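Local coordinates for CheC-like superfamily protein (Shewanella oneidensis, PDB 3H2D), which probably acts in chemotaxis as a CheX-type phosphatase that removes phosphate from the response regulator CheY, at residues L24-G29 against Q64-Q69; L11-N16 against K102-Q107; S44-M49 against H125-K130. One frame throughout, in Å; residues are numbered along the deposited sequence. Where two conformers were deposited one is given.

Contact 1 of 3, residues L24-G29 against Q64-Q69; sequences LELTPG and QKLVLQ
Leu24 sets both of its methyls against one branch of Leu66: CD2 and CD1 of Leu24 each come to 3.9 Å from Leu66 CD1. The other branch of the same fork serves the next residue but one, Leu66 CD2 meeting Leu26 CD2 at 4.0 Å, so that Leu66 reaches both leucines of the loop leading into strand 27-33. With CG of Leu66 swung away from the backbone N (chi1 174°), the fork extends from helix 64-75 toward the incoming chain, and it meets both leucines at a slant. One turn further along the helix, Gln69 adds only its aliphatic part: its CG lies 3.8 Å from Leu24 CD1. The chain of Gln69 turns at chi2 (60°), and its amide NE2 is hydrogen-bonded to Asn73 OD1 within the same helix, so the polar end has a partner while the methylenes pack on Leu24. Around the three leucines, Ile18 of helix 8-21 touches Leu24 and Leu26, Phe140 of strand 135-142 touches Leu26, and Ser142 touches Leu66. The contact thus joins the loop just before strand 27-33, outermost in this chain's sheet, to the helix that follows strand 54-62. Its cross-contacts are methyl and methylene groups alone, which implies that burial and fit of shape, rather than directional bonds, hold the loop against the helix.

Contact 2 of 3, residues L11-N16 against K102-Q107; sequences LQSLLN and KNLLGQ
Two members of the helical layer of this CheC-like alpha/beta fold meet here, helix 8-21 and the last turns of the long helix 84-107, the layer as a whole lying on one face of the antiparallel sheet. In CheX relatives the Glu/Asn pair of the phosphatase consensus lies on the equivalent long helix, and probably does so here; this contact involves the C-terminal part of that helix. The meeting is slight: 91 Å² is buried in all, and the closest backbones, at Ser13 and Leu104, keep their CA atoms 9.0 Å apart. Leu104 bridges the distance almost alone. Its CG stands opposite the carbonyl carbon (chi1 -69°), which sends the fork across to the N-terminal helix, where the CD1 methyl reaches two polar side chains on successive residues. The oxygen of the Gln12 amide is the nearer, OE1 lying 3.7 Å from Leu104 CD1, while the NE2 branch is turned elsewhere. Beyond CG the chain of the solvent-exposed Gln12 runs extended, crossing the leucine at a slant. Ser13 sits deeper, and its hydroxyl is satisfied within its own helix by a hydrogen bond with Pro9 O, one turn back. Pro9 also touches Leu104 and Leu105, and Leu105 rests on Phe10 and Phe6, so Pro9 and Phe10, just before 11-16, extend the apolar interface. On the inner side, Leu14 packs on Ile93 and Val97 of the long helix and on Phe140 of the sheet. Between the two segments, Ser13 OG lies 3.9 Å from Leu104 CD1, a packing contact.

Contact 3 of 3, residues S44-M49 against H125-K130; sequences SGLIGM and HTISHK
Ser44 OG meets His125 NE2 at the edge of the imidazole, near the ring plane, in a hydrogen bond of 2.7 Å whose donor may be either group. His125 CG lies between its backbone N and carbonyl carbon (chi1 72°), which brings NE2 to the serine. Ser44 CB follows in the ring plane, 3.4 Å from His125 NE2. Further along, Leu46 and Ile127 point at each other tip to tip, CD1 to CD1 4.1 Å, with Ile127 CG2 equally near Leu46 CD2. A second shell fixes the polar pair: Ser44 OG also bonds Thr61 OG1, and His125 ND1 bonds Gly122 O, so both ring nitrogens are engaged. A phenylalanine at His125 would probably leave Ser44 OG with Thr61 alone of these partners and Gly122 O without its ND1 bond. The axes of the short segments 44-49 and 125-129 approach to 9.6 Å at 18°, face over face rather than as sheet neighbours; Ile47 packs instead on helix 84-107. Leu46 also packs on Met118 of the second subunit. Residues Thr126 to His129 pair in an antiparallel ladder with a strand of that subunit, an arrangement consistent with the CheX dimer, whose sheet continues across the interface.

Contacts 1 and 2 lie on the far side of the chain's centre from contact 3. With centres about 19 Å apart, they meet directly through helix 8-21: Leu15 CD2 lies 4.0 Å from Leu26 O, and Leu11 CD1 4.1 Å from Pro28 CB. Contact 1 is nested within the chain loop that contact 2 closes. The centre of contact 3 is about 18 Å from each of the others, and its nearest atoms stay about 7 Å from contact 1 and 6 Å from contact 2. Helix 84-107 still connects them, since it supplies one side of contact 2, touches Val67 of contact 1 and packs against Ile47 of contact 3. Of the three, contact 3 alone touches the second subunit.

Contact 1 of 3, residues L24-G29 against Q64-Q69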
loop_
_atom_site.group_PDB
_atom_site.type_symbol
_atom_site.label_atom_id
_atom_site.label_comp_id
_atom_site.label_asym_id
_atom_site.label_seq_id
_atom_site.Cartn_x
_atom_site.Cartn_y
_atom_site.Cartn_z
ATOM N N LEU B 24 -22.771 -4.605 10.751
ATOM C CA LEU B 24 -21.822 -4.982 11.795
ATOM C C LEU B 24 -21.376 -3.704 12.516
ATOM O O LEU B 24 -20.743 -2.853 11.904
ATOM C CB LEU B 24 -20.627 -5.704 11.140
ATOM C CG LEU B 24 -19.657 -6.478 12.040
ATOM C CD1 LEU B 24 -18.901 -7.528 11.258
ATOM C CD2 LEU B 24 -18.687 -5.512 12.730
ATOM N N GLU B 25 -21.710 -3.588 13.801
ATOM C CA GLU B 25 -21.384 -2.402 14.600
ATOM C C GLU B 25 -19.896 -2.389 14.978
ATOM O O GLU B 25 -19.451 -3.225 15.762
ATOM C CB GLU B 25 -22.255 -2.369 15.870
ATOM C CG GLU B 25 -22.118 -1.103 16.746
ATOM C CD GLU B 25 -22.531 -1.346 18.205
ATOM O OE1 GLU B 25 -23.502 -0.703 18.658
ATOM O OE2 GLU B 25 -21.891 -2.186 18.900
ATOM N N LEU B 26 -19.130 -1.476 14.372
ATOM C CA LEU B 26 -17.769 -1.197 14.797
ATOM C C LEU B 26 -17.833 -0.057 15.801
ATOM O O LEU B 26 -18.530 0.930 15.572
ATOM C CB LEU B 26 -16.915 -0.785 13.605
ATOM C CG LEU B 26 -16.432 -1.911 12.695
ATOM C CD1 LEU B 26 -15.743 -1.307 11.477
ATOM C CD2 LEU B 26 -15.504 -2.874 13.415
ATOM N N THR B 27 -17.136 -0.163 16.917
ATOM C CA THR B 27 -17.084 0.967 17.844
ATOM C C THR B 27 -15.726 1.639 17.694
ATOM O O THR B 27 -14.712 1.019 17.983
ATOM C CB THR B 27 -17.294 0.528 19.271
ATOM O OG1 THR B 27 -18.602 -0.033 19.396
ATOM C CG2 THR B 27 -17.169 1.727 20.240
ATOM N N PRO B 28 -15.718 2.906 17.246
ATOM C CA PRO B 28 -14.477 3.640 17.053
ATOM C C PRO B 28 -13.836 4.025 18.351
ATOM O O PRO B 28 -14.526 4.215 19.368
ATOM C CB PRO B 28 -14.902 4.876 16.274
ATOM C CG PRO B 28 -16.365 4.986 16.386
ATOM C CD PRO B 28 -16.913 3.713 16.922
ATOM N N GLY B 29 -12.518 4.058 18.339
ATOM C CA GLY B 29 -11.737 4.622 19.416
ATOM C C GLY B 29 -11.502 6.101 19.111
ATOM O O GLY B 29 -12.190 6.683 18.293
ATOM N N GLN B 64 -8.405 -11.101 10.818
ATOM C CA GLN B 64 -9.034 -12.101 9.971
ATOM C C GLN B 64 -10.467 -12.400 10.348
ATOM O O GLN B 64 -11.329 -12.506 9.464
ATOM C CB GLN B 64 -8.223 -13.391 9.971
ATOM C CG GLN B 64 -8.892 -14.497 9.165
ATOM C CD GLN B 64 -8.001 -15.670 8.868
ATOM O OE1 GLN B 64 -6.886 -15.515 8.423
ATOM N NE2 GLN B 64 -8.521 -16.882 9.110
ATOM N N LYS B 65 -10.750 -12.634 11.638
ATOM C CA LYS B 65 -12.140 -13.033 12.007
ATOM C C LYS B 65 -13.160 -11.903 11.672
ATOM O O LYS B 65 -14.300 -12.156 11.230
ATOM C CB LYS B 65 -12.211 -13.427 13.485
ATOM C CG LYS B 65 -13.538 -14.011 13.920
ATOM C CD LYS B 65 -13.603 -14.086 15.434
ATOM C CE LYS B 65 -14.905 -14.638 15.945
ATOM N NZ LYS B 65 -14.991 -16.131 15.724
ATOM N N LEU B 66 -12.714 -10.668 11.844
ATOM C CA LEU B 66 -13.529 -9.510 11.527
ATOM C C LEU B 66 -13.806 -9.400 10.034
ATOM O O LEU B 66 -14.977 -9.245 9.653
ATOM C CB LEU B 66 -12.928 -8.227 12.073
ATOM C CG LEU B 66 -13.599 -6.890 11.697
ATOM C CD1 LEU B 66 -15.088 -6.829 12.013
ATOM C CD2 LEU B 66 -12.853 -5.676 12.308
ATOM N N VAL B 67 -12.770 -9.472 9.197
ATOM C CA VAL B 67 -12.990 -9.313 7.755
ATOM C C VAL B 67 -13.850 -10.476 7.209
ATOM O O VAL B 67 -14.650 -10.283 6.296
ATOM C CB VAL B 67 -11.670 -9.220 6.966
ATOM C CG1 VAL B 67 -11.049 -10.553 6.771
ATOM C CG2 VAL B 67 -11.841 -8.456 5.595
ATOM N N LEU B 68 -13.652 -11.685 7.735
ATOM C CA LEU B 68 -14.494 -12.811 7.346
ATOM C C LEU B 68 -15.961 -12.653 7.768
ATOM O O LEU B 68 -16.870 -13.106 7.047
ATOM C CB LEU B 68 -13.917 -14.127 7.827
ATOM C CG LEU B 68 -12.575 -14.555 7.209
ATOM C CD1 LEU B 68 -12.116 -15.846 7.876
ATOM C CD2 LEU B 68 -12.725 -14.753 5.674
ATOM N N GLN B 69 -16.216 -12.058 8.913
ATOM C CA GLN B 69 -17.589 -11.764 9.296
ATOM C C GLN B 69 -18.206 -10.673 8.422
ATOM O O GLN B 69 -19.406 -10.724 8.133
ATOM C CB GLN B 69 -17.704 -11.333 10.754
ATOM C CG GLN B 69 -19.160 -11.295 11.284
ATOM C CD GLN B 69 -19.865 -12.625 11.224
ATOM O OE1 GLN B 69 -19.365 -13.619 11.750
ATOM N NE2 GLN B 69 -21.041 -12.664 10.587
#

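Contact 2 of 3, residues L11-N16 against K102-Q107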
loop_
_atom_site.group_PDB
_atom_site.type_symbol
_atom_site.label_atom_id
_atom_site.label_comp_id
_atom_site.label_asym_id
_atom_site.label_seq_id
_atom_site.Cartn_x
_atom_site.Cartn_y
_atom_site.Cartn_z
ATOM N N LEU B 11 -13.600 7.885 8.586
ATOM C CA LEU B 11 -14.361 7.241 9.685
ATOM C C LEU B 11 -15.836 7.058 9.313
ATOM O O LEU B 11 -16.396 5.966 9.434
ATOM C CB LEU B 11 -14.240 8.109 10.926
ATOM C CG LEU B 11 -15.124 7.911 12.163
ATOM C CD1 LEU B 11 -15.152 6.479 12.554
ATOM C CD2 LEU B 11 -14.569 8.779 13.314
ATOM N N GLN B 12 -16.471 8.150 8.891
ATOM C CA GLN B 12 -17.906 8.124 8.610
ATOM C C GLN B 12 -18.199 7.171 7.449
ATOM O O GLN B 12 -19.150 6.402 7.482
ATOM C CB GLN B 12 -18.371 9.539 8.308
ATOM C CG GLN B 12 -18.285 10.477 9.540
ATOM C CD GLN B 12 -18.323 12.002 9.211
ATOM O OE1 GLN B 12 -18.610 12.427 8.064
ATOM N NE2 GLN B 12 -18.029 12.829 10.248
ATOM N N SER B 13 -17.349 7.226 6.427
ATOM C CA SER B 13 -17.547 6.405 5.251
ATOM C C SER B 13 -17.390 4.914 5.588
ATOM O O SER B 13 -18.153 4.110 5.077
ATOM C CB SER B 13 -16.632 6.832 4.072
ATOM O OG SER B 13 -16.880 8.193 3.761
ATOM N N LEU B 14 -16.403 4.563 6.417
ATOM C CA LEU B 14 -16.191 3.177 6.811
ATOM C C LEU B 14 -17.406 2.716 7.614
ATOM O O LEU B 14 -17.894 1.611 7.406
ATOM C CB LEU B 14 -14.899 3.010 7.629
ATOM C CG LEU B 14 -14.596 1.573 8.095
ATOM C CD1 LEU B 14 -14.363 0.564 6.895
ATOM C CD2 LEU B 14 -13.441 1.554 9.086
ATOM N N LEU B 15 -17.875 3.549 8.531
ATOM C CA LEU B 15 -19.011 3.163 9.374
ATOM C C LEU B 15 -20.251 2.996 8.488
ATOM O O LEU B 15 -21.052 2.079 8.692
ATOM C CB LEU B 15 -19.249 4.172 10.499
ATOM C CG LEU B 15 -18.221 4.272 11.627
ATOM C CD1 LEU B 15 -18.804 5.221 12.693
ATOM C CD2 LEU B 15 -17.846 2.891 12.210
ATOM N N ASN B 16 -20.398 3.834 7.476
ATOM C CA ASN B 16 -21.455 3.600 6.472
ATOM C C ASN B 16 -21.421 2.231 5.816
ATOM O O ASN B 16 -22.433 1.558 5.728
ATOM C CB ASN B 16 -21.404 4.652 5.347
ATOM C CG ASN B 16 -21.949 5.954 5.757
ATOM O OD1 ASN B 16 -22.562 6.078 6.810
ATOM N ND2 ASN B 16 -21.696 6.978 4.942
ATOM N N LYS B 102 -13.631 11.348 -0.321
ATOM C CA LYS B 102 -13.423 12.313 -1.419
ATOM C C LYS B 102 -14.649 13.203 -1.602
ATOM O O LYS B 102 -14.520 14.420 -1.725
ATOM C CB LYS B 102 -13.103 11.529 -2.705
ATOM C CG LYS B 102 -12.952 12.407 -3.919
ATOM C CD LYS B 102 -12.609 11.562 -5.137
ATOM C CE LYS B 102 -12.763 12.300 -6.450
ATOM N NZ LYS B 102 -12.272 13.678 -6.495
ATOM N N ASN B 103 -15.843 12.601 -1.628
ATOM C CA ASN B 103 -17.068 13.361 -1.744
ATOM C C ASN B 103 -17.273 14.366 -0.592
ATOM O O ASN B 103 -17.533 15.532 -0.831
ATOM C CB ASN B 103 -18.276 12.436 -1.794
ATOM C CG ASN B 103 -19.552 13.182 -2.079
ATOM O OD1 ASN B 103 -19.630 14.004 -2.998
ATOM N ND2 ASN B 103 -20.549 12.909 -1.298
ATOM N N LEU B 104 -17.208 13.857 0.630
ATOM C CA LEU B 104 -17.365 14.691 1.822
ATOM C C LEU B 104 -16.323 15.839 1.922
ATOM O O LEU B 104 -16.683 16.982 2.185
ATOM C CB LEU B 104 -17.290 13.783 3.062
ATOM C CG LEU B 104 -18.474 12.827 3.255
ATOM C CD1 LEU B 104 -18.174 11.825 4.405
ATOM C CD2 LEU B 104 -19.789 13.602 3.469
ATOM N N LEU B 105 -15.040 15.511 1.739
ATOM C CA LEU B 105 -13.957 16.508 1.669
ATOM C C LEU B 105 -14.068 17.506 0.501
ATOM O O LEU B 105 -13.816 18.699 0.658
ATOM C CB LEU B 105 -12.573 15.787 1.672
ATOM C CG LEU B 105 -12.193 15.225 3.043
ATOM C CD1 LEU B 105 -11.087 14.153 2.898
ATOM C CD2 LEU B 105 -11.810 16.355 4.047
ATOM N N GLY B 106 -14.507 17.041 -0.663
ATOM C CA GLY B 106 -14.758 17.936 -1.801
ATOM C C GLY B 106 -15.810 18.973 -1.516
ATOM O O GLY B 106 -15.646 20.160 -1.912
ATOM N N GLN B 107 -16.864 18.595 -0.797
ATOM C CA GLN B 107 -17.894 19.561 -0.362
ATOM C C GLN B 107 -17.323 20.649 0.540
ATOM O O GLN B 107 -17.880 21.746 0.627
ATOM C CB GLN B 107 -19.033 18.859 0.398
ATOM C CG GLN B 107 -19.841 17.934 -0.435
ATOM C CD GLN B 107 -20.792 16.991 0.369
ATOM O OE1 GLN B 107 -20.729 16.882 1.610
ATOM N NE2 GLN B 107 -21.671 16.304 -0.368
#

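Contact 3 of 3, residues S44-M49 against H125-K130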
loop_
_atom_site.group_PDB
_atom_site.type_symbol
_atom_site.label_atom_id
_atom_site.label_comp_id
_atom_site.label_asym_id
_atom_site.label_seq_id
_atom_site.Cartn_x
_atom_site.Cartn_y
_atom_site.Cartn_z
ATOM N N SER B 44 -5.154 -5.827 4.726
ATOM C CA SER B 44 -5.261 -4.360 4.734
ATOM C C SER B 44 -5.490 -3.854 3.327
ATOM O O SER B 44 -4.893 -4.389 2.397
ATOM C CB SER B 44 -3.982 -3.718 5.294
ATOM O OG SER B 44 -3.812 -3.984 6.667
ATOM N N GLY B 45 -6.343 -2.831 3.197
ATOM C CA GLY B 45 -6.525 -2.094 1.945
ATOM C C GLY B 45 -5.758 -0.769 2.039
ATOM O O GLY B 45 -5.935 -0.026 2.995
ATOM N N LEU B 46 -4.901 -0.510 1.049
ATOM C CA LEU B 46 -4.039 0.661 0.979
ATOM C C LEU B 46 -4.292 1.411 -0.334
ATOM O O LEU B 46 -4.471 0.786 -1.384
ATOM C CB LEU B 46 -2.564 0.266 1.016
ATOM C CG LEU B 46 -1.947 -0.094 2.369
ATOM C CD1 LEU B 46 -2.597 -1.311 2.922
ATOM C CD2 LEU B 46 -0.417 -0.320 2.155
ATOM N N ILE B 47 -4.293 2.738 -0.279
ATOM C CA ILE B 47 -4.525 3.557 -1.453
ATOM C C ILE B 47 -3.871 4.908 -1.293
ATOM O O ILE B 47 -3.852 5.490 -0.211
ATOM C CB ILE B 47 -6.051 3.697 -1.749
ATOM C CG1 ILE B 47 -6.332 4.192 -3.183
ATOM C CG2 ILE B 47 -6.804 4.511 -0.610
ATOM C CD1 ILE B 47 -7.738 3.846 -3.684
ATOM N N GLY B 48 -3.337 5.403 -2.391
ATOM C CA GLY B 48 -2.793 6.766 -2.442
ATOM C C GLY B 48 -3.816 7.773 -2.904
ATOM O O GLY B 48 -4.784 7.429 -3.601
HETATM N N MSE B 49 -3.568 9.038 -2.528
HETATM C CA MSE B 49 -4.402 10.180 -2.888
HETATM C C MSE B 49 -3.526 11.324 -3.343
HETATM O O MSE B 49 -2.483 11.559 -2.765
HETATM C CB MSE B 49 -5.218 10.637 -1.698
HETATM C CG MSE B 49 -6.273 9.628 -1.293
HETATM SE SE MSE B 49 -7.042 10.049 0.449
HETATM C CE MSE B 49 -5.526 9.480 1.564
ATOM N N HIS B 125 0.660 -8.371 10.118
ATOM C CA HIS B 125 1.453 -7.315 9.507
ATOM C C HIS B 125 1.085 -5.940 10.040
ATOM O O HIS B 125 0.029 -5.752 10.645
ATOM C CB HIS B 125 1.323 -7.350 7.978
ATOM C CG HIS B 125 -0.012 -6.898 7.469
ATOM N ND1 HIS B 125 -1.030 -7.770 7.160
ATOM C CD2 HIS B 125 -0.492 -5.649 7.202
ATOM C CE1 HIS B 125 -2.070 -7.085 6.693
ATOM N NE2 HIS B 125 -1.792 -5.795 6.757
ATOM N N THR B 126 1.991 -4.978 9.841
ATOM C CA THR B 126 1.747 -3.596 10.236
ATOM C C THR B 126 2.049 -2.700 9.036
ATOM O O THR B 126 2.746 -3.104 8.103
ATOM C CB THR B 126 2.625 -3.176 11.425
ATOM O OG1 THR B 126 4.001 -3.299 11.065
ATOM C CG2 THR B 126 2.372 -4.029 12.657
ATOM N N ILE B 127 1.486 -1.504 9.047
ATOM C CA ILE B 127 1.669 -0.521 7.979
ATOM C C ILE B 127 2.290 0.739 8.585
ATOM O O ILE B 127 1.861 1.211 9.649
ATOM C CB ILE B 127 0.319 -0.138 7.276
ATOM C CG1 ILE B 127 -0.580 -1.390 6.967
ATOM C CG2 ILE B 127 0.586 0.710 5.999
ATOM C CD1 ILE B 127 -0.058 -2.334 5.923
ATOM N N SER B 128 3.299 1.284 7.916
ATOM C CA SER B 128 3.928 2.516 8.292
ATOM C C SER B 128 3.807 3.487 7.109
ATOM O O SER B 128 4.270 3.174 5.995
ATOM C CB SER B 128 5.380 2.252 8.616
ATOM O OG SER B 128 6.080 3.471 8.786
ATOM N N HIS B 129 3.183 4.635 7.364
ATOM C CA HIS B 129 3.025 5.722 6.362
ATOM C C HIS B 129 4.220 6.627 6.433
ATOM O O HIS B 129 4.562 7.094 7.530
ATOM C CB HIS B 129 1.777 6.537 6.667
ATOM C CG HIS B 129 0.507 5.779 6.515
ATOM N ND1 HIS B 129 -0.473 6.156 5.627
ATOM C CD2 HIS B 129 0.089 4.626 7.081
ATOM C CE1 HIS B 129 -1.474 5.296 5.702
ATOM N NE2 HIS B 129 -1.144 4.338 6.550
ATOM N N LYS B 130 4.831 6.901 5.282
ATOM C CA LYS B 130 6.080 7.628 5.222
ATOM C C LYS B 130 5.970 9.062 4.740
ATOM O O LYS B 130 6.974 9.736 4.670
ATOM C CB LYS B 130 7.141 6.831 4.425
ATOM C CG LYS B 130 7.328 5.426 4.960
ATOM C CD LYS B 130 8.044 5.447 6.347
ATOM C CE LYS B 130 8.365 4.027 6.802
ATOM N NZ LYS B 130 8.976 3.903 8.160
#